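Local coordinates for protein 5'-tyrosyl-DNA phosphodiesterase (Caenorhabditis elegans, PDB 4FVA) that belongs to the endonuclease/exonuclease/phosphatase family, with a DNase I-like fold of two packed beta sheets and a bound magnesium ion, at residues L67-Y72 with I83-M88; C77-A82 with S102-T107; V180-E185 with K212-R217. All coordinates share one frame; numbering follows the deposited sequence.

Contact 1: L67-Y72 with I83-M88. With EDO (1,2-ethanediol), chain H.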
loop_
_atom_site.group_PDB
_atom_site.type_symbol
_atom_site.label_atom_id
_atom_site.label_comp_id
_atom_site.label_asym_id
_atom_site.label_seq_id
_atom_site.Cartn_x
_atom_site.Cartn_y
_atom_site.Cartn_z
ATOM N N LEU A 67 10.465 -3.416 -15.441
ATOM C CA LEU A 67 9.768 -2.119 -15.490
ATOM C C LEU A 67 10.015 -1.246 -14.247
ATOM O O LEU A 67 9.848 -0.020 -14.291
ATOM C CB LEU A 67 8.258 -2.337 -15.640
ATOM C CG LEU A 67 7.643 -2.653 -17.005
ATOM C CD1 LEU A 67 8.456 -3.703 -17.750
ATOM C CD2 LEU A 67 6.181 -3.108 -16.844
ATOM N N TYR A 68 10.369 -1.893 -13.138
ATOM C CA TYR A 68 10.493 -1.248 -11.838
ATOM C C TYR A 68 11.776 -1.636 -11.125
ATOM O O TYR A 68 12.321 -2.714 -11.375
ATOM C CB TYR A 68 9.321 -1.674 -10.927
ATOM C CG TYR A 68 7.955 -1.218 -11.381
ATOM C CD1 TYR A 68 7.476 0.033 -11.020
ATOM C CD2 TYR A 68 7.125 -2.050 -12.128
ATOM C CE1 TYR A 68 6.215 0.455 -11.408
ATOM C CE2 TYR A 68 5.856 -1.629 -12.527
ATOM C CZ TYR A 68 5.420 -0.374 -12.165
ATOM O OH TYR A 68 4.180 0.073 -12.536
ATOM N N LYS A 69 12.250 -0.778 -10.225
ATOM C CA LYS A 69 13.165 -1.247 -9.182
ATOM C C LYS A 69 12.307 -1.863 -8.060
ATOM O O LYS A 69 11.282 -1.284 -7.667
ATOM C CB LYS A 69 14.000 -0.103 -8.613
ATOM C CG LYS A 69 14.993 0.541 -9.598
ATOM C CD LYS A 69 15.598 1.818 -8.985
ATOM C CE LYS A 69 16.696 2.370 -9.885
ATOM N NZ LYS A 69 17.168 3.695 -9.420
ATOM N N ILE A 70 12.691 -3.038 -7.571
ATOM C CA ILE A 70 11.891 -3.726 -6.556
ATOM C C ILE A 70 12.666 -3.832 -5.241
ATOM O O ILE A 70 13.791 -4.354 -5.206
ATOM C CB ILE A 70 11.504 -5.149 -7.005
ATOM C CG1 ILE A 70 10.832 -5.127 -8.379
ATOM C CG2 ILE A 70 10.610 -5.833 -5.959
ATOM C CD1 ILE A 70 10.470 -6.500 -8.867
ATOM N N TYR A 71 12.051 -3.359 -4.155
ATOM C CA TYR A 71 12.640 -3.446 -2.825
ATOM C C TYR A 71 11.722 -4.253 -1.918
ATOM O O TYR A 71 10.573 -3.878 -1.706
ATOM C CB TYR A 71 12.946 -2.045 -2.242
ATOM C CG TYR A 71 13.974 -1.317 -3.083
ATOM C CD1 TYR A 71 15.327 -1.476 -2.820
ATOM C CD2 TYR A 71 13.601 -0.542 -4.166
ATOM C CE1 TYR A 71 16.287 -0.868 -3.602
ATOM C CE2 TYR A 71 14.550 0.082 -4.956
ATOM C CZ TYR A 71 15.898 -0.098 -4.656
ATOM O OH TYR A 71 16.859 0.501 -5.412
ATOM N N TYR A 72 12.236 -5.381 -1.427
ATOM C CA TYR A 72 11.495 -6.260 -0.524
ATOM C C TYR A 72 11.856 -5.945 0.915
ATOM O O TYR A 72 13.024 -5.735 1.223
ATOM C CB TYR A 72 11.781 -7.740 -0.834
ATOM C CG TYR A 72 11.315 -8.192 -2.210
ATOM C CD1 TYR A 72 9.955 -8.290 -2.503
ATOM C CD2 TYR A 72 12.222 -8.545 -3.199
ATOM C CE1 TYR A 72 9.517 -8.696 -3.738
ATOM C CE2 TYR A 72 11.792 -8.948 -4.451
ATOM C CZ TYR A 72 10.435 -9.025 -4.709
ATOM O OH TYR A 72 9.989 -9.432 -5.948
ATOM N N ILE A 83 8.162 -2.460 -2.159
ATOM C CA ILE A 83 7.931 -1.168 -2.786
ATOM C C ILE A 83 8.581 -1.236 -4.159
ATOM O O ILE A 83 9.770 -1.573 -4.268
ATOM C CB ILE A 83 8.545 -0.011 -1.955
ATOM C CG1 ILE A 83 7.946 0.003 -0.535
ATOM C CG2 ILE A 83 8.333 1.356 -2.659
ATOM C CD1 ILE A 83 8.520 1.087 0.360
ATOM N N LEU A 84 7.802 -0.957 -5.198
ATOM C CA LEU A 84 8.331 -0.930 -6.560
ATOM C C LEU A 84 8.269 0.496 -7.065
ATOM O O LEU A 84 7.228 1.157 -6.941
ATOM C CB LEU A 84 7.536 -1.852 -7.495
ATOM C CG LEU A 84 7.572 -3.367 -7.255
ATOM C CD1 LEU A 84 6.731 -3.774 -6.029
ATOM C CD2 LEU A 84 7.105 -4.116 -8.501
ATOM N N VAL A 85 9.374 0.961 -7.646
ATOM C CA VAL A 85 9.445 2.305 -8.190
ATOM C C VAL A 85 9.989 2.322 -9.615
ATOM O O VAL A 85 10.725 1.430 -10.033
ATOM C CB VAL A 85 10.310 3.246 -7.321
ATOM C CG1 VAL A 85 9.697 3.424 -5.906
ATOM C CG2 VAL A 85 11.740 2.715 -7.251
ATOM N N SER A 86 9.614 3.356 -10.352
ATOM C CA SER A 86 10.185 3.610 -11.664
ATOM C C SER A 86 11.712 3.513 -11.625
ATOM O O SER A 86 12.333 3.801 -10.601
ATOM C CB SER A 86 9.778 5.010 -12.124
ATOM O OG SER A 86 10.541 5.391 -13.248
ATOM N N LYS A 87 12.318 3.078 -12.725
ATOM C CA LYS A 87 13.780 3.014 -12.786
ATOM C C LYS A 87 14.399 4.405 -12.724
ATOM O O LYS A 87 15.600 4.548 -12.494
ATOM C CB LYS A 87 14.256 2.255 -14.026
ATOM C CG LYS A 87 14.063 0.762 -13.891
ATOM C CD LYS A 87 14.033 0.075 -15.222
ATOM C CE LYS A 87 14.091 -1.429 -15.021
ATOM N NZ LYS A 87 15.181 -1.778 -14.074
ATOM N N MET A 88 13.566 5.425 -12.927
ATOM C CA MET A 88 14.003 6.816 -12.823
ATOM C C MET A 88 14.055 7.312 -11.375
ATOM O O MET A 88 14.585 8.395 -11.096
ATOM C CB MET A 88 13.110 7.729 -13.662
ATOM C CG MET A 88 13.605 7.960 -15.077
ATOM S SD MET A 88 12.459 9.013 -16.003
ATOM C CE MET A 88 11.486 9.743 -14.682
HETATM C C1 EDO H . 6.592 2.057 -15.098
HETATM O O1 EDO H . 7.808 1.440 -15.533
HETATM C C2 EDO H . 6.928 3.373 -14.409
HETATM O O2 EDO H . 8.201 3.840 -14.869
HETATM O O HOH W 1 10.725 2.542 -15.013
HETATM O O HOH W 2 14.924 -3.696 -11.276
#
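Lys69 and Val85 pair through both of their backbone groups: Lys69 N donates to Val85 O at 2.7 Å, and Val85 N returns a bond to Lys69 O at 2.9 Å. Two residues further along one strand and two back along the other, Tyr71 and Ile83 repeat the exchange, Tyr71 N to Ile83 O and Ile83 N to Tyr71 O, the latter at 2.8 Å, with N-H...O angles of 160° or more. Between these hydrogen-bonded pairs sits the non-hydrogen-bonded pair Ile70-Leu84, where Leu84 CA lies 3.2 Å from Lys69 O in a CA-H...O contact. Beyond the paired region, water takes over: one molecule donates to Leu67 O and accepts from Lys87 N, while O1 of a 1,2-ethanediol, probably from the crystallisation liquor, donates to Leu67 O at 2.8 Å. Ser86 OG accepts from Met88 N at 3.0 Å, an ST turn at Ser86-Met88.

Segments 68-72 and 83-86 run 156° apart, as parts of the beta hairpin of strands 68-72 and 80-86, and 68-72 is the outermost strand at one end of a six-stranded mixed sheet. On one sheet face, Ile70 and Leu84 lie side by side and point the same way, Ile70 CG1 meeting Leu84 CD2 at 3.9 Å. Leu84 CB also reaches Tyr68 CB, the two side chains crossing at about a right angle, and the Tyr68 hydroxyl bonds to Pro45 O. The other face carries Lys69, Tyr71, Ile83 and Val85. There Val85 CG2 stands between its backbone N and carbonyl carbon (Val85 CG1 has chi1 -63°) and packs on Lys69 CB at 3.9 Å, also approaching the edge of the Tyr71 ring. Leu111 and Leu122 of the second sheet touch Val85 on this face, while the extended Lys69 chain carries NZ to Phe89 O.

Contact 2: C77-A82 with S102-T107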
loop_
_atom_site.group_PDB
_atom_site.type_symbol
_atom_site.label_atom_id
_atom_site.label_comp_id
_atom_site.label_asym_id
_atom_site.label_seq_id
_atom_site.Cartn_x
_atom_site.Cartn_y
_atom_site.Cartn_z
ATOM N N CYS A 77 11.301 -14.322 4.746
ATOM C CA CYS A 77 10.391 -14.452 5.887
ATOM C C CYS A 77 9.082 -15.081 5.402
ATOM O O CYS A 77 8.859 -15.181 4.189
ATOM C CB CYS A 77 10.153 -13.072 6.509
ATOM S SG CYS A 77 8.999 -12.967 7.918
ATOM N N GLN A 78 8.214 -15.508 6.316
ATOM C CA GLN A 78 6.941 -16.140 5.897
ATOM C C GLN A 78 6.160 -15.261 4.901
ATOM O O GLN A 78 5.625 -15.749 3.897
ATOM C CB GLN A 78 6.072 -16.458 7.112
ATOM C CG GLN A 78 4.796 -17.245 6.782
ATOM C CD GLN A 78 3.805 -17.248 7.931
ATOM O OE1 GLN A 78 4.115 -16.779 9.027
ATOM N NE2 GLN A 78 2.592 -17.743 7.679
ATOM N N TYR A 79 6.047 -13.972 5.215
ATOM C CA TYR A 79 5.478 -12.994 4.282
ATOM C C TYR A 79 6.050 -11.609 4.578
ATOM O O TYR A 79 6.612 -11.380 5.651
ATOM C CB TYR A 79 3.943 -13.015 4.319
ATOM C CG TYR A 79 3.349 -12.707 5.671
ATOM C CD1 TYR A 79 3.433 -13.622 6.711
ATOM C CD2 TYR A 79 2.679 -11.510 5.895
ATOM C CE1 TYR A 79 2.873 -13.344 7.955
ATOM C CE2 TYR A 79 2.127 -11.219 7.128
ATOM C CZ TYR A 79 2.223 -12.143 8.156
ATOM O OH TYR A 79 1.654 -11.857 9.384
ATOM N N TYR A 80 5.957 -10.693 3.620
ATOM C CA TYR A 80 6.671 -9.427 3.746
ATOM C C TYR A 80 6.062 -8.398 2.791
ATOM O O TYR A 80 5.037 -8.671 2.147
ATOM C CB TYR A 80 8.173 -9.641 3.473
ATOM C CG TYR A 80 8.455 -10.521 2.257
ATOM C CD1 TYR A 80 8.582 -9.968 0.984
ATOM C CD2 TYR A 80 8.581 -11.901 2.386
ATOM C CE1 TYR A 80 8.817 -10.776 -0.137
ATOM C CE2 TYR A 80 8.829 -12.710 1.281
ATOM C CZ TYR A 80 8.939 -12.147 0.027
ATOM O OH TYR A 80 9.181 -12.957 -1.072
ATOM N N THR A 81 6.636 -7.202 2.743
ATOM C CA THR A 81 6.090 -6.176 1.866
ATOM C C THR A 81 7.071 -5.834 0.749
ATOM O O THR A 81 8.224 -6.269 0.768
ATOM C CB THR A 81 5.712 -4.903 2.642
ATOM O OG1 THR A 81 6.885 -4.340 3.233
ATOM C CG2 THR A 81 4.706 -5.241 3.742
ATOM N N ALA A 82 6.618 -5.057 -0.226
ATOM C CA ALA A 82 7.508 -4.621 -1.291
ATOM C C ALA A 82 7.152 -3.200 -1.707
ATOM O O ALA A 82 5.987 -2.791 -1.630
ATOM C CB ALA A 82 7.433 -5.571 -2.489
ATOM N N SER A 102 5.244 -6.213 17.565
ATOM C CA SER A 102 4.545 -7.107 16.640
ATOM C C SER A 102 4.861 -8.590 16.846
ATOM O O SER A 102 6.019 -8.986 17.009
ATOM C CB SER A 102 4.825 -6.746 15.183
ATOM O OG SER A 102 4.070 -7.602 14.344
ATOM N N GLY A 103 3.820 -9.411 16.815
ATOM C CA GLY A 103 4.018 -10.848 16.802
ATOM C C GLY A 103 3.910 -11.408 15.388
ATOM O O GLY A 103 3.927 -12.626 15.194
ATOM N N MET A 104 3.837 -10.519 14.398
ATOM C CA MET A 104 3.569 -10.920 13.016
ATOM C C MET A 104 4.626 -10.427 12.001
ATOM O O MET A 104 4.345 -10.282 10.800
ATOM C CB MET A 104 2.159 -10.456 12.625
ATOM C CG MET A 104 1.059 -11.035 13.505
ATOM S SD MET A 104 -0.585 -10.416 13.072
ATOM C CE MET A 104 -1.521 -10.904 14.528
ATOM N N TYR A 105 5.838 -10.187 12.501
ATOM C CA TYR A 105 6.992 -9.750 11.701
ATOM C C TYR A 105 6.698 -8.469 10.924
ATOM O O TYR A 105 7.248 -8.269 9.831
ATOM C CB TYR A 105 7.441 -10.818 10.691
ATOM C CG TYR A 105 7.384 -12.240 11.189
ATOM C CD1 TYR A 105 8.192 -12.677 12.234
ATOM C CD2 TYR A 105 6.533 -13.160 10.586
ATOM C CE1 TYR A 105 8.132 -13.992 12.679
ATOM C CE2 TYR A 105 6.462 -14.472 11.021
ATOM C CZ TYR A 105 7.264 -14.885 12.064
ATOM O OH TYR A 105 7.192 -16.196 12.489
ATOM N N ARG A 106 5.828 -7.618 11.462
ATOM C CA ARG A 106 5.409 -6.428 10.734
ATOM C C ARG A 106 6.447 -5.327 10.844
ATOM O O ARG A 106 7.136 -5.198 11.873
ATOM C CB ARG A 106 4.029 -5.958 11.207
ATOM C CG ARG A 106 2.950 -7.043 11.112
ATOM C CD ARG A 106 2.824 -7.633 9.691
ATOM N NE ARG A 106 1.920 -8.789 9.676
ATOM C CZ ARG A 106 0.595 -8.689 9.662
ATOM N NH1 ARG A 106 0.035 -7.485 9.643
ATOM N NH2 ARG A 106 -0.171 -9.782 9.662
ATOM N N THR A 107 6.532 -4.510 9.791
ATOM C CA THR A 107 7.613 -3.561 9.634
ATOM C C THR A 107 7.100 -2.260 9.037
ATOM O O THR A 107 6.037 -2.218 8.402
ATOM C CB THR A 107 8.682 -4.116 8.658
ATOM O OG1 THR A 107 8.046 -4.432 7.404
ATOM C CG2 THR A 107 9.340 -5.393 9.219
HETATM O O HOH W 3 5.081 -9.859 8.133
HETATM O O HOH W 4 8.144 -9.354 7.425
HETATM O O HOH W 5 6.333 -3.170 5.636
#
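Arg106 reaches Tyr79 by a bent path: CG lies beside the backbone N, and a turn about CB-CG (chi2 -55°) swings CD so that the guanidinium presents an edge to the phenol. NE donates to Tyr79 OH at 3.1 Å and touches Tyr79 CE2; it makes a second, weak bond to Met104 O. CZ lies in the plane of the Tyr79 ring, at its edge. At the tip, NH2 donates to the same Tyr79 OH at 2.8 Å, so two nitrogens grip one oxygen side-on. That oxygen lies in the guanidinium plane, while ring and guanidinium planes stand 73° apart. NH2 also bonds Ser129 OG, and NH1 bonds His126 O, fixing the group's rotation.

Cys77 SG sits 4.1 Å from the Tyr105 ring centroid, an oblique sulfur-aromatic contact. Gln78 OE1 meets that ring's edge in plane at Tyr105 CE2. A water donates to Thr81 OG1 and Thr107 O and accepts from Thr107 OG1; Thr81 OG1 also hydrogen-bonds Gln109 OE1. The loop entering strand 80-86, and that strand's start, join the loop before strand 107-115 in the DNase I-like two-sheet fold, with the nearest side-chain atom of Tyr79 about 8 Å from the magnesium ion and against its ligand Glu52.

Contact 3: V180-E185 with K212-R217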
loop_
_atom_site.group_PDB
_atom_site.type_symbol
_atom_site.label_atom_id
_atom_site.label_comp_id
_atom_site.label_asym_id
_atom_site.label_seq_id
_atom_site.Cartn_x
_atom_site.Cartn_y
_atom_site.Cartn_z
ATOM N N VAL A 180 -1.025 16.458 6.649
ATOM C CA VAL A 180 -1.127 15.085 6.155
ATOM C C VAL A 180 -2.598 14.751 5.917
ATOM O O VAL A 180 -3.413 14.842 6.842
ATOM C CB VAL A 180 -0.549 14.047 7.153
ATOM C CG1 VAL A 180 -0.764 12.627 6.625
ATOM C CG2 VAL A 180 0.930 14.299 7.418
ATOM N N LYS A 181 -2.929 14.325 4.698
ATOM C CA LYS A 181 -4.302 14.024 4.339
ATOM C C LYS A 181 -4.463 12.613 3.835
ATOM O O LYS A 181 -3.543 12.034 3.250
ATOM C CB LYS A 181 -4.822 14.978 3.256
ATOM C CG LYS A 181 -4.998 16.421 3.705
ATOM C CD LYS A 181 -5.590 17.270 2.574
ATOM C CE LYS A 181 -5.989 18.653 3.074
ATOM N NZ LYS A 181 -4.858 19.336 3.746
ATOM N N ASP A 182 -5.669 12.091 4.034
ATOM C CA ASP A 182 -6.031 10.765 3.580
ATOM C C ASP A 182 -6.468 10.876 2.124
ATOM O O ASP A 182 -7.383 11.631 1.792
ATOM C CB ASP A 182 -7.159 10.234 4.465
ATOM C CG ASP A 182 -7.651 8.875 4.036
ATOM O OD1 ASP A 182 -7.711 8.635 2.814
ATOM O OD2 ASP A 182 -8.019 8.067 4.923
ATOM N N ALA A 183 -5.795 10.139 1.250
ATOM C CA ALA A 183 -6.035 10.248 -0.193
ATOM C C ALA A 183 -7.495 10.015 -0.577
ATOM O O ALA A 183 -8.053 10.745 -1.396
ATOM C CB ALA A 183 -5.111 9.294 -0.963
ATOM N N TRP A 184 -8.113 8.988 -0.008
ATOM C CA TRP A 184 -9.505 8.721 -0.325
ATOM C C TRP A 184 -10.437 9.854 0.077
ATOM O O TRP A 184 -11.359 10.208 -0.668
ATOM C CB TRP A 184 -9.983 7.430 0.325
ATOM C CG TRP A 184 -11.458 7.227 0.150
ATOM C CD1 TRP A 184 -12.107 6.850 -0.997
ATOM C CD2 TRP A 184 -12.468 7.355 1.160
ATOM N NE1 TRP A 184 -13.460 6.754 -0.763
ATOM C CE2 TRP A 184 -13.708 7.050 0.553
ATOM C CE3 TRP A 184 -12.446 7.694 2.517
ATOM C CZ2 TRP A 184 -14.917 7.084 1.259
ATOM C CZ3 TRP A 184 -13.652 7.731 3.217
ATOM C CH2 TRP A 184 -14.867 7.422 2.586
ATOM N N GLU A 185 -10.216 10.385 1.276
ATOM C CA GLU A 185 -10.997 11.513 1.767
ATOM C C GLU A 185 -10.792 12.750 0.912
ATOM O O GLU A 185 -11.756 13.389 0.507
ATOM C CB GLU A 185 -10.631 11.832 3.216
ATOM C CG GLU A 185 -11.095 10.815 4.238
ATOM C CD GLU A 185 -10.606 11.181 5.621
ATOM O OE1 GLU A 185 -10.865 10.426 6.580
ATOM O OE2 GLU A 185 -9.959 12.242 5.742
ATOM N N LYS A 212 -17.438 -5.188 5.812
ATOM C CA LYS A 212 -16.820 -4.259 4.867
ATOM C C LYS A 212 -15.901 -3.308 5.620
ATOM O O LYS A 212 -16.306 -2.716 6.619
ATOM C CB LYS A 212 -17.887 -3.439 4.129
ATOM C CG LYS A 212 -18.702 -4.215 3.111
ATOM C CD LYS A 212 -19.378 -3.296 2.096
ATOM C CE LYS A 212 -20.493 -2.466 2.716
ATOM N NZ LYS A 212 -21.254 -1.697 1.683
ATOM N N MET A 213 -14.678 -3.128 5.130
ATOM C CA MET A 213 -13.735 -2.263 5.831
ATOM C C MET A 213 -12.866 -1.472 4.870
ATOM O O MET A 213 -12.623 -1.891 3.736
ATOM C CB MET A 213 -12.857 -3.080 6.787
ATOM C CG MET A 213 -13.654 -3.924 7.772
ATOM S SD MET A 213 -14.553 -2.860 8.922
ATOM C CE MET A 213 -13.217 -2.172 9.893
ATOM N N ARG A 214 -12.422 -0.304 5.323
ATOM C CA ARG A 214 -11.463 0.478 4.575
ATOM C C ARG A 214 -10.101 0.281 5.207
ATOM O O ARG A 214 -9.539 1.204 5.804
ATOM C CB ARG A 214 -11.863 1.951 4.558
ATOM C CG ARG A 214 -11.005 2.793 3.634
ATOM C CD ARG A 214 -11.695 4.106 3.274
ATOM N NE ARG A 214 -11.647 5.090 4.355
ATOM C CZ ARG A 214 -10.647 5.949 4.536
ATOM N NH1 ARG A 214 -9.592 5.928 3.720
ATOM N NH2 ARG A 214 -10.692 6.823 5.535
ATOM N N PHE A 215 -9.580 -0.930 5.045
ATOM C CA PHE A 215 -8.333 -1.360 5.659
ATOM C C PHE A 215 -7.132 -0.727 4.970
ATOM O O PHE A 215 -6.117 -0.453 5.595
ATOM C CB PHE A 215 -8.210 -2.887 5.567
ATOM C CG PHE A 215 -9.030 -3.651 6.592
ATOM C CD1 PHE A 215 -9.411 -3.063 7.789
ATOM C CD2 PHE A 215 -9.394 -4.982 6.352
ATOM C CE1 PHE A 215 -10.149 -3.784 8.731
ATOM C CE2 PHE A 215 -10.133 -5.711 7.288
ATOM C CZ PHE A 215 -10.509 -5.109 8.476
ATOM N N ASP A 216 -7.248 -0.532 3.664
ATOM C CA ASP A 216 -6.130 -0.071 2.869
ATOM C C ASP A 216 -6.231 1.430 2.634
ATOM O O ASP A 216 -7.239 1.920 2.132
ATOM C CB ASP A 216 -6.107 -0.852 1.559
ATOM C CG ASP A 216 -6.131 -2.353 1.795
ATOM O OD1 ASP A 216 -5.049 -2.901 2.063
ATOM O OD2 ASP A 216 -7.221 -2.980 1.749
ATOM N N ARG A 217 -5.191 2.164 3.015
ATOM C CA ARG A 217 -5.246 3.620 2.933
ATOM C C ARG A 217 -3.915 4.210 2.510
ATOM O O ARG A 217 -2.861 3.592 2.681
ATOM C CB ARG A 217 -5.656 4.228 4.281
ATOM C CG ARG A 217 -6.956 3.658 4.857
ATOM C CD ARG A 217 -7.399 4.410 6.106
ATOM N NE ARG A 217 -8.536 3.747 6.760
ATOM C CZ ARG A 217 -9.246 4.276 7.755
ATOM N NH1 ARG A 217 -8.947 5.483 8.223
ATOM N NH2 ARG A 217 -10.255 3.600 8.282
#
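The guanidinium of Arg214 is layered between two groups: Trp184 CE3 lies 3.2 Å above one face and Arg217 NE 3.7 Å above the opposite face, each over its centre. This sandwich joins the N-terminus of the short helix 183-186, where Asp182 is the N-cap, to the interruption in strand 212-221 of the second beta sheet of the DNase I-like fold. Asp182 OD1 accepts weak bonds from Trp184 N, Glu185 N and Arg214 NH1, while OD2 takes the stronger pair from Arg214. Both terminal nitrogens of Arg214 end on Asp182 OD2, NH1 at 2.9 Å through the syn lone pair and NH2 at 3.0 Å from above the carboxylate plane. The oxygen is 1° from the guanidinium plane, although carboxylate and guanidinium planes are 47° apart.

Glu185 OE1 adds a long salt bridge to Arg214 NH2 at 3.8 Å, extending the network. A bend at chi3 (76°) carries the Arg214 chain across the indole, CD making a CH-pi contact 4.1 Å from the Trp184 six-membered ring centroid, while Trp184 NE1 bonds Asp190 O. Behind the guanidinium, Arg217 NE donates almost straight to Arg214 O at 2.9 Å.

In the fold
Contacts 1 and 2 share strand 80-86: contact 1 pairs its later part with strand 68-72, within one sheet, while contact 2 runs between the two sheets, tying the strand's start to the loop before strand 107-115. They touch where Tyr72 packs on Tyr80 and Ala82. Contact 3 lies on the other side of the chain's centre from contact 1, with nearest atoms about 12 Å apart, on the sheet that also holds 107-115. Contact 3 is buried apart from Glu185; contacts 1 and 2 are only partly buried, each with two exposed residues. Chemistry follows place: backbone bonds and apolar packing at a sheet edge, phenol-arginine bonds and waters between sheets, and a salt-bridge network at a helix start.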